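Local coordinates for long form salivary protein D7L1 (Culex quinquefasciatus, PDB 6V4C) that binds and sequesters adenine nucleotides, ADP and ATP most tightly, and so inhibits platelet aggregation and hemostasis while the mosquito feeds on blood, at residues A[69-73]-A[124-128]; A[75-79]-A[136-140]; A[29-33]-A[42-48]; A[6-10]-A[142-146]. One frame throughout, in Å; residues are numbered along the deposited sequence.

Overall arrangement
Contacts 1, 2 and 4 form one continuous cluster, with centres 10 to 14 Å apart, whereas contact 3 lies apart, its centre 22 to 29 Å from theirs. Helix 8-22 opens the chain's helical part and supplies one side of contact 4; contact 3 follows early, joining helices 27-34 and 45-55. Contacts 1 and 2 then tie 66-75 and 77-80 to 121-125 and 130-139, their segments alternating along the chain. The loop 142-146 closes contact 4 against the start of helix 8-22. Contacts 2 and 4 both touch ADP, which binds in this all-helical protein beside residues from the start of the chain, helix 130-139 and the loop 142-146, as well as from 263-267.

Contact 1. Residues A[69-73]-A[124-128]; sequences IKQQY and KIYLL
A Schellman motif ends helix 121-125, and this helix end, Ile-125 with Tyr-126 just after it, packs on Gln-72 of helix 66-75. The CG of Gln-72 sits over one face of the Tyr-126 ring, 3.9 Å from the ring centroid, in a CH-pi contact; the amide plane lies only 14° from that of the ring. The chi2 bend of Gln-72 (69°) brings NE2 to Ile-125 O, a weak bond of 3.4 Å. Its OE1 accepts from Met-6 N, which holds the amide between two parts of the chain. In the Schellman motif Leu-127 is the C-prime residue, with positive phi: Leu-128 N bonds to Glu-123 O, and Leu-127 N to Lys-124 O at 3.2 Å. A water donates to Gln-72 O at 2.6 Å and to Ile-125 O at 2.8 Å, though further acceptors in reach may share its protons. Tyr-126 reaches Ile-69 with its hydroxyl, OH to CG1 3.2 Å, the two side chains crossing near a right angle; this buried OH has no polar partner in the model. One turn along from Ile-69, Tyr-73 CD1 meets Ile-125 CD1 at 4.0 Å, while the Tyr-73 hydroxyl bonds to Val-82 O.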
loop_
_atom_site.group_PDB
_atom_site.type_symbol
_atom_site.label_atom_id
_atom_site.label_comp_id
_atom_site.label_asym_id
_atom_site.label_seq_id
_atom_site.Cartn_x
_atom_site.Cartn_y
_atom_site.Cartn_z
ATOM N N ILE A 69 3.780 17.190 -8.782
ATOM C CA ILE A 69 4.386 17.531 -7.497
ATOM C C ILE A 69 3.749 18.790 -6.925
ATOM O O ILE A 69 3.547 18.908 -5.710
ATOM C CB ILE A 69 5.913 17.669 -7.647
ATOM C CG1 ILE A 69 6.491 16.422 -8.315
ATOM C CG2 ILE A 69 6.561 17.898 -6.293
ATOM C CD1 ILE A 69 7.976 16.504 -8.581
ATOM N N LYS A 70 3.420 19.749 -7.792
ATOM C CA LYS A 70 2.709 20.938 -7.338
ATOM C C LYS A 70 1.316 20.582 -6.834
ATOM O O LYS A 70 0.847 21.137 -5.833
ATOM N N GLN A 71 0.639 19.656 -7.514
ATOM C CA GLN A 71 -0.672 19.217 -7.048
ATOM C C GLN A 71 -0.570 18.505 -5.705
ATOM O O GLN A 71 -1.419 18.698 -4.827
ATOM C CB GLN A 71 -1.328 18.312 -8.090
ATOM C CG GLN A 71 -2.660 18.827 -8.610
ATOM C CD GLN A 71 -3.360 17.821 -9.502
ATOM O OE1 GLN A 71 -2.730 17.171 -10.338
ATOM N NE2 GLN A 71 -4.669 17.679 -9.322
ATOM N N GLN A 72 0.467 17.681 -5.525
ATOM C CA GLN A 72 0.659 17.008 -4.246
ATOM C C GLN A 72 0.947 18.009 -3.136
ATOM O O GLN A 72 0.440 17.869 -2.015
ATOM C CB GLN A 72 1.789 15.984 -4.350
ATOM C CG GLN A 72 2.076 15.239 -3.053
ATOM C CD GLN A 72 0.961 14.287 -2.659
ATOM O OE1 GLN A 72 0.226 13.786 -3.509
ATOM N NE2 GLN A 72 0.832 14.033 -1.361
ATOM N N TYR A 73 1.758 19.030 -3.427
ATOM C CA TYR A 73 2.030 20.056 -2.426
ATOM C C TYR A 73 0.763 20.823 -2.071
ATOM O O TYR A 73 0.477 21.065 -0.893
ATOM C CB TYR A 73 3.114 21.021 -2.916
ATOM C CG TYR A 73 3.204 22.254 -2.047
ATOM C CD1 TYR A 73 3.883 22.221 -0.838
ATOM C CD2 TYR A 73 2.578 23.440 -2.414
ATOM C CE1 TYR A 73 3.950 23.336 -0.026
ATOM C CE2 TYR A 73 2.639 24.560 -1.607
ATOM C CZ TYR A 73 3.329 24.500 -0.414
ATOM O OH TYR A 73 3.399 25.606 0.399
ATOM N N LYS A 124 8.165 15.551 3.493
ATOM C CA LYS A 124 7.047 16.326 4.017
ATOM C C LYS A 124 5.951 16.495 2.971
ATOM O O LYS A 124 4.765 16.331 3.278
ATOM C CB LYS A 124 7.534 17.683 4.523
ATOM C CG LYS A 124 8.397 17.606 5.767
ATOM C CD LYS A 124 8.840 18.985 6.225
ATOM C CE LYS A 124 9.647 18.909 7.510
ATOM N NZ LYS A 124 10.003 20.264 8.006
ATOM N N ILE A 125 6.327 16.820 1.735
ATOM C CA ILE A 125 5.330 17.029 0.689
ATOM C C ILE A 125 4.575 15.736 0.395
ATOM O O ILE A 125 3.361 15.753 0.160
ATOM C CB ILE A 125 5.983 17.633 -0.567
ATOM C CG1 ILE A 125 6.411 19.077 -0.296
ATOM C CG2 ILE A 125 5.034 17.569 -1.753
ATOM C CD1 ILE A 125 6.942 19.805 -1.512
ATOM N N TYR A 126 5.272 14.600 0.420
ATOM C CA TYR A 126 4.651 13.308 0.164
ATOM C C TYR A 126 4.227 12.591 1.442
ATOM O O TYR A 126 4.041 11.371 1.433
ATOM C CB TYR A 126 5.541 12.445 -0.730
ATOM C CG TYR A 126 5.521 12.934 -2.161
ATOM C CD1 TYR A 126 6.294 14.019 -2.555
ATOM C CD2 TYR A 126 4.701 12.335 -3.109
ATOM C CE1 TYR A 126 6.265 14.482 -3.858
ATOM C CE2 TYR A 126 4.665 12.790 -4.416
ATOM C CZ TYR A 126 5.450 13.863 -4.783
ATOM O OH TYR A 126 5.419 14.323 -6.081
ATOM N N LEU A 127 4.071 13.333 2.539
ATOM C CA LEU A 127 3.373 12.857 3.732
ATOM C C LEU A 127 4.032 11.626 4.352
ATOM O O LEU A 127 3.369 10.820 5.006
ATOM C CB LEU A 127 1.886 12.615 3.450
ATOM C CG LEU A 127 1.228 13.665 2.549
ATOM C CD1 LEU A 127 -0.251 13.382 2.332
ATOM C CD2 LEU A 127 1.436 15.073 3.098
ATOM N N LEU A 128 5.339 11.465 4.144
ATOM C CA LEU A 128 6.090 10.406 4.803
ATOM C C LEU A 128 6.772 10.874 6.080
ATOM O O LEU A 128 7.156 10.037 6.906
ATOM C CB LEU A 128 7.124 9.808 3.848
ATOM C CG LEU A 128 6.545 9.030 2.662
ATOM C CD1 LEU A 128 7.641 8.659 1.682
ATOM C CD2 LEU A 128 5.819 7.781 3.147
HETATM O O HOH W 1 1.815 18.049 0.140
#

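Contact 2. Residues A[75-79]-A[136-140]; sequences AYKSD and IYKKN. With ADP (adenosine-5'-diphosphate), chain B; EDO (1,2-ethanediol), chain K.
A short salt bridge at the protein surface joins Asp-79 to Lys-139, OD1 to NZ 2.6 Å, the two side chains reaching out to each other from facing segments. The ammonium uses the syn lone pair of OD1, and the lysine chain gets there by a bend at chi3 (-99°). The other carboxylate oxygen, OD2, takes a bond of 2.8 Å from a water that also accepts from Asn-140 ND2. That amide nitrogen in turn bonds to Ile-136 O at 2.8 Å, with the acceptor in the amide plane, and OD1 of Asn-140 receives Gln-142 NE2, so both ends of the amide are fixed where the helix finishes. Next to the charged pair is an apolar contact. Ile-136 presses CG1 on Asp-79 CB at 3.8 Å, and its CD1 meets Tyr-76 CD1 at 3.7 Å, the isoleucine and tyrosine crossing at about a right angle. The next residue, Tyr-137, serves ADP: its OH donates to N7 of the adenine at 2.9 Å, N7 lying in the plane of the Tyr-137 ring, at its edge. Helix 130-139 thus packs on Tyr-76 and the weakly bonded short helix 77-80, while Ile-136 and Tyr-137 also touch Pro-8 at the start of helix 8-22.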
loop_
_atom_site.group_PDB
_atom_site.type_symbol
_atom_site.label_atom_id
_atom_site.label_comp_id
_atom_site.label_asym_id
_atom_site.label_seq_id
_atom_site.Cartn_x
_atom_site.Cartn_y
_atom_site.Cartn_z
ATOM N N ALA A 75 -2.291 19.936 -2.195
ATOM C CA ALA A 75 -3.341 19.156 -1.550
ATOM C C ALA A 75 -3.199 19.138 -0.032
ATOM O O ALA A 75 -4.191 18.938 0.677
ATOM C CB ALA A 75 -3.350 17.735 -2.107
ATOM N N TYR A 76 -1.986 19.340 0.485
ATOM C CA TYR A 76 -1.733 19.241 1.918
ATOM C C TYR A 76 -0.848 20.378 2.417
ATOM O O TYR A 76 -0.036 20.185 3.324
ATOM C CB TYR A 76 -1.128 17.885 2.284
ATOM C CG TYR A 76 -1.989 16.716 1.873
ATOM C CD1 TYR A 76 -2.959 16.211 2.726
ATOM C CD2 TYR A 76 -1.838 16.121 0.627
ATOM C CE1 TYR A 76 -3.755 15.144 2.352
ATOM C CE2 TYR A 76 -2.629 15.057 0.240
ATOM C CZ TYR A 76 -3.587 14.572 1.107
ATOM O OH TYR A 76 -4.378 13.511 0.730
ATOM N N LYS A 77 -0.994 21.568 1.834
ATOM C CA LYS A 77 -0.155 22.691 2.241
ATOM C C LYS A 77 -0.447 23.124 3.671
ATOM O O LYS A 77 0.448 23.617 4.364
ATOM C CB LYS A 77 -0.313 23.867 1.273
ATOM C CG LYS A 77 -1.588 24.678 1.462
ATOM N N SER A 78 -1.679 22.933 4.139
ATOM C CA SER A 78 -2.011 23.278 5.516
ATOM C C SER A 78 -1.364 22.344 6.528
ATOM O O SER A 78 -1.431 22.622 7.731
ATOM C CB SER A 78 -3.529 23.285 5.712
ATOM O OG SER A 78 -4.070 21.988 5.544
ATOM N N ASP A 79 -0.736 21.258 6.076
ATOM C CA ASP A 79 -0.144 20.273 6.972
ATOM C C ASP A 79 1.302 19.918 6.661
ATOM O O ASP A 79 2.005 19.460 7.570
ATOM C CB ASP A 79 -0.975 18.980 6.980
ATOM C CG ASP A 79 -2.319 19.160 7.652
ATOM O OD1 ASP A 79 -2.343 19.674 8.789
ATOM O OD2 ASP A 79 -3.348 18.796 7.042
ATOM N N ILE A 136 -2.097 14.545 9.922
ATOM C CA ILE A 136 -3.150 14.303 8.938
ATOM C C ILE A 136 -4.062 13.167 9.389
ATOM O O ILE A 136 -5.292 13.266 9.292
ATOM C CB ILE A 136 -2.538 14.058 7.547
ATOM C CG1 ILE A 136 -1.873 15.339 7.037
ATOM C CG2 ILE A 136 -3.596 13.546 6.568
ATOM C CD1 ILE A 136 -1.082 15.153 5.761
ATOM N N TYR A 137 -3.478 12.078 9.900
ATOM C CA TYR A 137 -4.286 10.975 10.414
ATOM C C TYR A 137 -5.222 11.451 11.518
ATOM O O TYR A 137 -6.409 11.105 11.534
ATOM C CB TYR A 137 -3.390 9.852 10.940
ATOM C CG TYR A 137 -2.664 9.045 9.885
ATOM C CD1 TYR A 137 -3.061 9.070 8.552
ATOM C CD2 TYR A 137 -1.583 8.246 10.231
ATOM C CE1 TYR A 137 -2.387 8.326 7.591
ATOM C CE2 TYR A 137 -0.910 7.502 9.284
ATOM C CZ TYR A 137 -1.312 7.546 7.967
ATOM O OH TYR A 137 -0.632 6.797 7.036
ATOM N N LYS A 138 -4.701 12.246 12.459
ATOM C CA LYS A 138 -5.524 12.703 13.575
ATOM C C LYS A 138 -6.680 13.566 13.092
ATOM O O LYS A 138 -7.790 13.486 13.629
ATOM C CB LYS A 138 -4.672 13.473 14.583
ATOM C CG LYS A 138 -3.796 12.594 15.458
ATOM C CD LYS A 138 -3.135 13.411 16.559
ATOM C CE LYS A 138 -2.069 12.600 17.285
ATOM N NZ LYS A 138 -2.616 11.348 17.857
ATOM N N LYS A 139 -6.440 14.394 12.078
ATOM C CA LYS A 139 -7.476 15.281 11.572
ATOM C C LYS A 139 -8.392 14.611 10.559
ATOM O O LYS A 139 -9.433 15.186 10.222
ATOM C CB LYS A 139 -6.845 16.533 10.961
ATOM C CG LYS A 139 -6.095 17.391 11.967
ATOM C CD LYS A 139 -5.883 18.804 11.453
ATOM C CE LYS A 139 -4.495 18.979 10.880
ATOM N NZ LYS A 139 -4.287 20.360 10.352
ATOM N N ASN A 140 -8.043 13.420 10.075
ATOM C CA ASN A 140 -8.793 12.736 9.023
ATOM C C ASN A 140 -9.072 11.302 9.462
ATOM O O ASN A 140 -8.386 10.367 9.035
ATOM C CB ASN A 140 -8.036 12.765 7.696
ATOM C CG ASN A 140 -7.895 14.164 7.145
ATOM O OD1 ASN A 140 -8.730 14.623 6.369
ATOM N ND2 ASN A 140 -6.839 14.859 7.557
HETATM P PB ADP B . 7.794 6.113 12.623
HETATM O O1B ADP B . 7.371 6.899 13.672
HETATM O O2B ADP B . 9.073 5.541 12.804
HETATM O O3B ADP B . 7.727 6.781 11.429
HETATM P PA ADP B . 7.385 3.244 12.853
HETATM O O1A ADP B . 7.224 2.606 14.193
HETATM O O2A ADP B . 8.726 3.112 12.422
HETATM O O3A ADP B . 6.999 4.738 12.833
HETATM O "O5'" ADP B . 6.468 2.970 11.666
HETATM C "C5'" ADP B . 6.561 3.685 10.453
HETATM C "C4'" ADP B . 5.966 2.915 9.297
HETATM O "O4'" ADP B . 4.579 3.111 9.197
HETATM C "C3'" ADP B . 6.345 3.342 7.898
HETATM O "O3'" ADP B . 7.541 2.778 7.472
HETATM C "C2'" ADP B . 5.150 2.984 7.019
HETATM O "O2'" ADP B . 5.398 1.841 6.318
HETATM C "C1'" ADP B . 4.105 2.611 8.018
HETATM N N9 ADP B . 2.814 3.182 7.794
HETATM C C8 ADP B . 2.566 4.474 7.679
HETATM N N7 ADP B . 1.338 4.754 7.532
HETATM C C5 ADP B . 0.709 3.570 7.536
HETATM C C6 ADP B . -0.623 3.190 7.420
HETATM N N6 ADP B . -1.608 4.002 7.252
HETATM N N1 ADP B . -0.909 1.913 7.460
HETATM C C2 ADP B . 0.059 1.062 7.601
HETATM N N3 ADP B . 1.314 1.297 7.737
HETATM C C4 ADP B . 1.610 2.576 7.704
HETATM C C1 EDO K . 5.794 19.756 9.648
HETATM O O1 EDO K . 6.482 18.940 10.548
HETATM C C2 EDO K . 4.663 20.111 10.442
HETATM O O2 EDO K . 3.677 20.767 9.878
HETATM O O HOH W 2 -5.867 17.633 6.951
#

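Contact 3. Residues A[29-33]-A[42-48]; sequences LAEKW and DGKTACY
Trp-33 and Tyr-48 stack almost parallel in an offset pair, the six-membered ring of the indole and the phenol ring 4.0 Å apart between centroids. The two side chains run antiparallel, and Tyr-48 CB adds a CH-pi contact, 3.8 Å from the centroid of the same indole ring. With CG anti to the backbone N, chi1 163° carries the tyrosine ring out to the indole, and chi2 near 74° sets its plane, parallel to the indole within 3°. The Tyr-48 hydroxyl is buried here with no polar partner in the model. The opposite face of the indole carries Leu-29 O, one helical turn back, 3.4 Å above the plane. At the indole edge NE1 points to Thr-45 OG1, in the ring plane and 3.4 Å away, a weak but fairly straight bond. That hydroxyl also gives a weak bond to Asp-42 O, so one oxygen links the indole to the turn.

Leu-29 spreads its two methyls over the same turn: CD1 rests 3.6 Å from Asp-42 CG, and CD2 lies 3.6 Å from Lys-44 CD, against the aliphatic part of the lysine. Asp-42 to Thr-45 form a type I beta turn, which sets Thr-45 OG1 beside NE1 and leads into helix 45-55. Farther out, Met-19 of helix 8-22 touches the side chains of Trp-33 and Tyr-48, as does Leu-38. Cys-47, on helix 45-55, is bonded to Cys-104 by a disulfide. The arrangement, in which a helical pair packs on the first helix and is tied to a later one by a disulfide, fits the disulfide-braced helical fold of the PBP/GOBP family.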
loop_
_atom_site.group_PDB
_atom_site.type_symbol
_atom_site.label_atom_id
_atom_site.label_comp_id
_atom_site.label_asym_id
_atom_site.label_seq_id
_atom_site.Cartn_x
_atom_site.Cartn_y
_atom_site.Cartn_z
ATOM N N LEU A 29 20.019 -1.912 4.065
ATOM C CA LEU A 29 19.653 -1.058 2.941
ATOM C C LEU A 29 18.191 -0.642 3.029
ATOM O O LEU A 29 17.843 0.500 2.707
ATOM C CB LEU A 29 19.934 -1.780 1.624
ATOM C CG LEU A 29 19.655 -0.998 0.340
ATOM C CD1 LEU A 29 20.476 0.281 0.298
ATOM C CD2 LEU A 29 19.939 -1.858 -0.880
ATOM N N ALA A 30 17.321 -1.557 3.461
ATOM C CA ALA A 30 15.925 -1.198 3.675
ATOM C C ALA A 30 15.797 -0.132 4.754
ATOM O O ALA A 30 14.969 0.779 4.642
ATOM C CB ALA A 30 15.113 -2.439 4.042
ATOM N N GLU A 31 16.620 -0.220 5.801
ATOM C CA GLU A 31 16.585 0.797 6.846
ATOM C C GLU A 31 16.989 2.162 6.301
ATOM O O GLU A 31 16.430 3.190 6.702
ATOM C CB GLU A 31 17.485 0.387 8.013
ATOM N N LYS A 32 17.956 2.192 5.379
ATOM C CA LYS A 32 18.371 3.460 4.787
ATOM C C LYS A 32 17.254 4.068 3.948
ATOM O O LYS A 32 17.058 5.290 3.954
ATOM C CB LYS A 32 19.629 3.264 3.940
ATOM C CG LYS A 32 20.906 3.064 4.741
ATOM N N TRP A 33 16.513 3.232 3.218
ATOM C CA TRP A 33 15.439 3.746 2.372
ATOM C C TRP A 33 14.316 4.359 3.200
ATOM O O TRP A 33 13.770 5.406 2.833
ATOM C CB TRP A 33 14.911 2.639 1.463
ATOM C CG TRP A 33 15.905 2.198 0.434
ATOM C CD1 TRP A 33 17.095 2.794 0.136
ATOM C CD2 TRP A 33 15.795 1.063 -0.433
ATOM N NE1 TRP A 33 17.733 2.100 -0.865
ATOM C CE2 TRP A 33 16.955 1.033 -1.232
ATOM C CE3 TRP A 33 14.827 0.069 -0.614
ATOM C CZ2 TRP A 33 17.175 0.050 -2.194
ATOM C CZ3 TRP A 33 15.047 -0.906 -1.570
ATOM C CH2 TRP A 33 16.212 -0.908 -2.348
ATOM N N ASP A 42 25.103 2.578 -3.227
ATOM C CA ASP A 42 24.450 1.347 -2.811
ATOM C C ASP A 42 23.771 0.753 -4.039
ATOM O O ASP A 42 22.959 1.422 -4.688
ATOM C CB ASP A 42 23.431 1.630 -1.709
ATOM C CG ASP A 42 23.874 1.102 -0.361
ATOM O OD1 ASP A 42 24.372 -0.043 -0.311
ATOM O OD2 ASP A 42 23.733 1.829 0.644
ATOM N N GLY A 43 24.116 -0.493 -4.358
ATOM C CA GLY A 43 23.756 -1.118 -5.617
ATOM C C GLY A 43 22.309 -1.010 -6.053
ATOM O O GLY A 43 22.024 -0.530 -7.153
ATOM N N LYS A 44 21.383 -1.445 -5.199
ATOM C CA LYS A 44 19.982 -1.561 -5.588
ATOM C C LYS A 44 19.217 -0.245 -5.518
ATOM O O LYS A 44 18.045 -0.213 -5.907
ATOM C CB LYS A 44 19.277 -2.588 -4.697
ATOM C CG LYS A 44 20.072 -3.858 -4.433
ATOM C CD LYS A 44 19.504 -4.596 -3.230
ATOM C CE LYS A 44 20.401 -5.737 -2.778
ATOM N NZ LYS A 44 20.207 -6.965 -3.594
ATOM N N THR A 45 19.843 0.834 -5.041
ATOM C CA THR A 45 19.102 2.070 -4.792
ATOM C C THR A 45 18.612 2.718 -6.082
ATOM O O THR A 45 17.575 3.394 -6.077
ATOM C CB THR A 45 19.966 3.040 -3.983
ATOM O OG1 THR A 45 20.456 2.377 -2.812
ATOM C CG2 THR A 45 19.162 4.262 -3.558
ATOM N N ALA A 46 19.324 2.512 -7.191
ATOM C CA ALA A 46 18.985 3.200 -8.434
ATOM C C ALA A 46 17.578 2.846 -8.903
ATOM O O ALA A 46 16.752 3.734 -9.148
ATOM C CB ALA A 46 20.022 2.877 -9.511
ATOM N N CYS A 47 17.281 1.553 -9.034
ATOM C CA CYS A 47 15.966 1.143 -9.512
ATOM C C CYS A 47 14.885 1.245 -8.444
ATOM O O CYS A 47 13.696 1.208 -8.782
ATOM C CB CYS A 47 16.012 -0.270 -10.100
ATOM S SG CYS A 47 16.959 -0.415 -11.642
ATOM N N TYR A 48 15.261 1.367 -7.170
ATOM C CA TYR A 48 14.265 1.638 -6.139
ATOM C C TYR A 48 13.701 3.045 -6.289
ATOM O O TYR A 48 12.486 3.254 -6.173
ATOM C CB TYR A 48 14.867 1.453 -4.746
ATOM C CG TYR A 48 14.027 2.093 -3.661
ATOM C CD1 TYR A 48 12.831 1.516 -3.256
ATOM C CD2 TYR A 48 14.421 3.281 -3.055
ATOM C CE1 TYR A 48 12.052 2.098 -2.275
ATOM C CE2 TYR A 48 13.646 3.871 -2.070
ATOM C CZ TYR A 48 12.464 3.273 -1.684
ATOM O OH TYR A 48 11.687 3.850 -0.706
#

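Contact 4. Residues A[6-10]-A[142-146]; sequences MDPEE and QIKPK. With ADP (adenosine-5'-diphosphate), chain B.
Ile-143, Glu-9 and Lys-144 carry this contact, in which a capping box at the start of helix 8-22 meets the loop after helix 130-139 beside the adenine of ADP. The branches of Ile-143 divide the work. Its CG2, anti to the backbone N, lies 3.7 Å from Asp-7 OD2 and also against Glu-9 CB, while CD1 reaches Asp-7 CB and approaches the Pro-8 ring. Asp-7 and Ile-143 meet head on; OD2 lies nearest the methyls while OD1 makes the cap. That oxygen takes Glu-10 N at 2.8 Å in a nearly straight bond (172°), and Glu-10 OE1 in turn accepts from Asp-7 N at 2.9 Å, completing the capping box.

Glu-9 lays its methylene CG 3.5 Å from Lys-144 O. The same Glu-9 CG is 3.4 Å from ADP N6. A bend at chi2 (-88°) carries the carboxylate off to other partners: OE2 makes a salt bridge with Arg-192 and a hydrogen bond with Tyr-266 OH, a residue of the ADP site.

Lys-144 meets N6 and N1 of the adenine with its backbone O and its ammonium. The O accepts a weak bond from N6, and the chain curls back through bends at chi3 and chi4 so that the ammonium reaches the ring. The carbonyls of Ile-148, Ser-263 and Pro-145 surround NZ and share its three protons with N1, Pro-145 O being approached from above its plane; together they probably help fix the ammonium. Lys-144 NZ donates to N1 of ADP at 3.0 Å.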
loop_
_atom_site.group_PDB
_atom_site.type_symbol
_atom_site.label_atom_id
_atom_site.label_comp_id
_atom_site.label_asym_id
_atom_site.label_seq_id
_atom_site.Cartn_x
_atom_site.Cartn_y
_atom_site.Cartn_z
ATOM N N MET A 6 -2.101 12.023 -3.237
ATOM C CA MET A 6 -2.162 10.830 -2.408
ATOM C C MET A 6 -2.088 11.217 -0.939
ATOM O O MET A 6 -1.317 12.107 -0.559
ATOM C CB MET A 6 -1.000 9.890 -2.740
ATOM C CG MET A 6 -0.741 9.732 -4.227
ATOM S SD MET A 6 0.694 8.701 -4.579
ATOM C CE MET A 6 0.077 7.089 -4.103
ATOM N N ASP A 7 -2.891 10.546 -0.120
ATOM C CA ASP A 7 -2.874 10.746 1.323
ATOM C C ASP A 7 -1.697 9.980 1.927
ATOM O O ASP A 7 -1.025 9.215 1.229
ATOM C CB ASP A 7 -4.256 10.417 1.901
ATOM C CG ASP A 7 -4.578 8.924 1.922
ATOM O OD1 ASP A 7 -3.666 8.078 2.007
ATOM O OD2 ASP A 7 -5.782 8.594 1.869
ATOM N N PRO A 8 -1.399 10.170 3.220
ATOM C CA PRO A 8 -0.207 9.508 3.779
ATOM C C PRO A 8 -0.280 7.990 3.766
ATOM O O PRO A 8 0.768 7.338 3.689
ATOM C CB PRO A 8 -0.120 10.059 5.213
ATOM C CG PRO A 8 -0.977 11.270 5.224
ATOM C CD PRO A 8 -2.072 10.995 4.241
ATOM N N GLU A 9 -1.482 7.409 3.847
ATOM C CA GLU A 9 -1.611 5.955 3.785
ATOM C C GLU A 9 -1.284 5.432 2.391
ATOM O O GLU A 9 -0.610 4.404 2.247
ATOM C CB GLU A 9 -3.024 5.531 4.205
ATOM C CG GLU A 9 -3.262 4.014 4.235
ATOM C CD GLU A 9 -3.718 3.444 2.896
ATOM O OE1 GLU A 9 -4.087 4.229 1.994
ATOM O OE2 GLU A 9 -3.711 2.204 2.750
ATOM N N GLU A 10 -1.767 6.104 1.375
ATOM C CA GLU A 10 -1.419 5.780 -0.010
ATOM C C GLU A 10 0.076 5.884 -0.270
ATOM O O GLU A 10 0.565 5.059 -0.803
ATOM C CB GLU A 10 -2.172 6.621 -0.982
ATOM C CG GLU A 10 -3.612 6.521 -0.889
ATOM C CD GLU A 10 -4.366 7.437 -1.792
ATOM O OE1 GLU A 10 -4.432 8.507 -1.565
ATOM O OE2 GLU A 10 -4.825 7.007 -2.689
ATOM N N GLN A 142 -11.171 9.309 8.479
ATOM C CA GLN A 142 -11.571 8.466 7.362
ATOM C C GLN A 142 -10.389 7.821 6.648
ATOM O O GLN A 142 -10.600 6.965 5.787
ATOM C CB GLN A 142 -12.414 9.261 6.358
ATOM C CG GLN A 142 -11.610 10.146 5.411
ATOM C CD GLN A 142 -11.054 11.393 6.078
ATOM O OE1 GLN A 142 -11.297 11.647 7.258
ATOM N NE2 GLN A 142 -10.305 12.181 5.315
ATOM N N ILE A 143 -9.164 8.210 6.968
ATOM C CA ILE A 143 -7.977 7.557 6.425
ATOM C C ILE A 143 -7.527 6.496 7.421
ATOM O O ILE A 143 -7.453 6.763 8.627
ATOM C CB ILE A 143 -6.857 8.583 6.179
ATOM C CG1 ILE A 143 -7.376 9.758 5.344
ATOM C CG2 ILE A 143 -5.666 7.920 5.487
ATOM C CD1 ILE A 143 -6.331 10.813 5.059
ATOM N N LYS A 144 -7.232 5.294 6.926
ATOM C CA LYS A 144 -6.732 4.238 7.801
ATOM C C LYS A 144 -5.342 4.601 8.298
ATOM O O LYS A 144 -4.412 4.689 7.483
ATOM C CB LYS A 144 -6.673 2.909 7.054
ATOM C CG LYS A 144 -6.349 1.721 7.957
ATOM C CD LYS A 144 -5.797 0.532 7.195
ATOM C CE LYS A 144 -4.302 0.660 6.956
ATOM N NZ LYS A 144 -3.502 0.575 8.217
ATOM N N PRO A 145 -5.148 4.828 9.600
ATOM C CA PRO A 145 -3.806 5.175 10.085
ATOM C C PRO A 145 -2.984 3.922 10.339
ATOM O O PRO A 145 -3.501 2.810 10.189
ATOM C CB PRO A 145 -4.103 5.914 11.391
ATOM C CG PRO A 145 -5.330 5.208 11.914
ATOM C CD PRO A 145 -6.136 4.778 10.697
ATOM N N LYS A 146 -1.722 4.064 10.732
ATOM C CA LYS A 146 -0.973 2.873 11.094
ATOM C C LYS A 146 -1.420 2.386 12.468
ATOM O O LYS A 146 -1.976 3.142 13.268
ATOM C CB LYS A 146 0.537 3.126 11.032
ATOM C CG LYS A 146 1.222 3.442 12.349
ATOM C CD LYS A 146 2.738 3.497 12.161
ATOM C CE LYS A 146 3.455 3.987 13.415
ATOM N NZ LYS A 146 3.154 5.416 13.712
HETATM P PB ADP B . 7.794 6.113 12.623
HETATM O O1B ADP B . 7.371 6.899 13.672
HETATM O O2B ADP B . 9.073 5.541 12.804
HETATM O O3B ADP B . 7.727 6.781 11.429
HETATM P PA ADP B . 7.385 3.244 12.853
HETATM O O1A ADP B . 7.224 2.606 14.193
HETATM O O2A ADP B . 8.726 3.112 12.422
HETATM O O3A ADP B . 6.999 4.738 12.833
HETATM O "O5'" ADP B . 6.468 2.970 11.666
HETATM C "C5'" ADP B . 6.561 3.685 10.453
HETATM C "C4'" ADP B . 5.966 2.915 9.297
HETATM O "O4'" ADP B . 4.579 3.111 9.197
HETATM C "C3'" ADP B . 6.345 3.342 7.898
HETATM O "O3'" ADP B . 7.541 2.778 7.472
HETATM C "C2'" ADP B . 5.150 2.984 7.019
HETATM O "O2'" ADP B . 5.398 1.841 6.318
HETATM C "C1'" ADP B . 4.105 2.611 8.018
HETATM N N9 ADP B . 2.814 3.182 7.794
HETATM C C8 ADP B . 2.566 4.474 7.679
HETATM N N7 ADP B . 1.338 4.754 7.532
HETATM C C5 ADP B . 0.709 3.570 7.536
HETATM C C6 ADP B . -0.623 3.190 7.420
HETATM N N6 ADP B . -1.608 4.002 7.252
HETATM N N1 ADP B . -0.909 1.913 7.460
HETATM C C2 ADP B . 0.059 1.062 7.601
HETATM N N3 ADP B . 1.314 1.297 7.737
HETATM C C4 ADP B . 1.610 2.576 7.704
#